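PDB 1E5E: methionine gamma-lyase from Trichomonas vaginalis, which belongs to the Cys/Met metabolism family of pyridoxal-phosphate-dependent enzymes and holds an N-(hydroxy{3-hydroxy-2-methyl-5-[(phosphonooxy)methyl]pyridin-4-yl}methyl)norvaline ligand in its pocket. Local coordinates for residues A[261-264]-A[265-269]. Residues are numbered along the deposited sequence; the frame is centred on the assembly and turned at random.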
loop_
_atom_site.group_PDB
_atom_site.type_symbol
_atom_site.label_atom_id
_atom_site.label_comp_id
_atom_site.label_asym_id
_atom_site.label_seq_id
_atom_site.Cartn_x
_atom_site.Cartn_y
_atom_site.Cartn_z
ATOM N N ASN A 261 16.149 -15.851 -6.310
ATOM C CA ASN A 261 17.136 -16.925 -6.395
ATOM C C ASN A 261 16.878 -18.064 -5.411
ATOM O O ASN A 261 16.959 -19.224 -5.823
ATOM C CB ASN A 261 18.535 -16.354 -6.167
ATOM C CG ASN A 261 19.605 -17.443 -6.126
ATOM O OD1 ASN A 261 19.951 -17.992 -7.159
ATOM N ND2 ASN A 261 20.141 -17.689 -4.935
ATOM N N ILE A 262 16.596 -17.742 -4.127
ATOM C CA ILE A 262 16.392 -18.823 -3.161
ATOM C C ILE A 262 15.062 -19.525 -3.344
ATOM O O ILE A 262 14.981 -20.691 -2.982
ATOM C CB ILE A 262 16.551 -18.379 -1.684
ATOM C CG1 ILE A 262 15.587 -17.229 -1.364
ATOM C CG2 ILE A 262 17.998 -17.973 -1.436
ATOM C CD1 ILE A 262 15.551 -16.882 0.120
ATOM N N ARG A 263 14.063 -18.886 -3.876
ATOM C CA ARG A 263 12.767 -19.486 -4.171
ATOM C C ARG A 263 12.858 -20.433 -5.382
ATOM O O ARG A 263 12.433 -21.604 -5.332
ATOM C CB ARG A 263 11.730 -18.384 -4.515
ATOM C CG ARG A 263 11.205 -17.648 -3.302
ATOM C CD ARG A 263 10.057 -16.691 -3.593
ATOM N NE ARG A 263 10.400 -15.493 -4.359
ATOM C CZ ARG A 263 10.222 -15.359 -5.664
ATOM N NH1 ARG A 263 9.709 -16.365 -6.387
ATOM N NH2 ARG A 263 10.525 -14.197 -6.239
ATOM N N MET A 264 13.506 -19.996 -6.447
ATOM C CA MET A 264 13.644 -20.846 -7.636
ATOM C C MET A 264 14.412 -22.139 -7.293
ATOM O O MET A 264 14.043 -23.203 -7.784
ATOM C CB MET A 264 14.331 -20.191 -8.837
ATOM C CG MET A 264 13.571 -19.038 -9.473
ATOM S SD MET A 264 11.825 -19.403 -9.791
ATOM C CE MET A 264 11.874 -20.697 -11.014
ATOM N N LYS A 265 15.468 -22.030 -6.517
ATOM C CA LYS A 265 16.242 -23.177 -6.105
ATOM C C LYS A 265 15.386 -24.110 -5.261
ATOM O O LYS A 265 15.337 -25.286 -5.561
ATOM C CB LYS A 265 17.493 -22.845 -5.266
ATOM C CG LYS A 265 18.451 -22.013 -6.102
ATOM C CD LYS A 265 19.757 -21.693 -5.371
ATOM C CE LYS A 265 20.830 -21.476 -6.442
ATOM N NZ LYS A 265 22.132 -21.064 -5.817
ATOM N N ALA A 266 14.779 -23.547 -4.221
ATOM C CA ALA A 266 13.925 -24.367 -3.361
ATOM C C ALA A 266 12.769 -24.964 -4.150
ATOM O O ALA A 266 12.482 -26.150 -3.929
ATOM C CB ALA A 266 13.384 -23.508 -2.222
ATOM N N GLU A 267 12.152 -24.199 -5.068
ATOM C CA GLU A 267 11.043 -24.776 -5.828
ATOM C C GLU A 267 11.463 -25.854 -6.814
ATOM O O GLU A 267 10.694 -26.816 -7.034
ATOM C CB GLU A 267 10.248 -23.648 -6.545
ATOM C CG GLU A 267 9.556 -22.768 -5.507
ATOM C CD GLU A 267 9.046 -21.417 -5.908
ATOM O OE1 GLU A 267 9.114 -21.056 -7.100
ATOM O OE2 GLU A 267 8.558 -20.660 -5.003
ATOM N N SER A 268 12.590 -25.733 -7.482
ATOM C CA SER A 268 13.142 -26.702 -8.423
ATOM C C SER A 268 13.484 -28.023 -7.718
ATOM O O SER A 268 13.151 -29.133 -8.164
ATOM C CB SER A 268 14.403 -26.091 -9.069
ATOM O OG SER A 268 13.974 -25.016 -9.974
ATOM N N GLU A 269 14.114 -27.917 -6.545
ATOM C CA GLU A 269 14.493 -29.047 -5.736
ATOM C C GLU A 269 13.240 -29.810 -5.287
ATOM O O GLU A 269 13.210 -31.028 -5.486
ATOM C CB GLU A 269 15.290 -28.676 -4.485
ATOM C CG GLU A 269 16.638 -28.101 -4.796
ATOM C CD GLU A 269 17.290 -27.279 -3.699
ATOM O OE1 GLU A 269 18.475 -26.891 -3.888
ATOM O OE2 GLU A 269 16.639 -26.863 -2.708
HETATM O O HOH W 1 7.573 -18.092 -5.614
#
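Glu267 lies one helical turn beyond Arg263 and runs its side chain back over that residue's carbonyl. Its CB stands 3.2 Å from Arg263 O, and CG, held anti to the Glu267 carbonyl carbon by a chi1 of -67°, keeps beside the same oxygen. From CG the chain continues extended, and the carboxylate divides: OE2 lies 3.9 Å from CB of Arg263, while OE1 lies 4.2 Å from SD of Met264, where the two side chains cross. OE1 is buried and has no polar partner in the model. A water accepts from Arg263 NH1 and lies 2.8 Å from Glu267 OE2, to which it can donate, though other acceptors compete for its protons; it bridges two charged groups not in direct contact, NH1 and OE2 being 4.7 Å apart. The guanidinium is also fixed by Tyr210 O on NH1, Gly256 O on NH2 and Thr259 OG1 on NE. All this sits near the start of helix 260-279 of the type I (aspartate aminotransferase-like) fold, whose i to i+4 bonds join Asn261 to Lys265, Ile262 to Ala266 and Arg263 to Glu267; Ile262 packs on Ile378, and Ala266 on Ile262, of the second subunit. Met264 O accepts two bonds from Ser268, from opposite faces of its plane: from the backbone N, and from OG, 2.8 Å from Met264 O, which the serine's chi1 of -71° swings back beside its own N. Lys265 lays its extended chain obliquely across Asn261, with CG 3.2 Å from Asn261 O and CE 3.7 Å from OD1 of the same asparagine, whose side chain also touches Ala9 and Cys12 of helix 8-14.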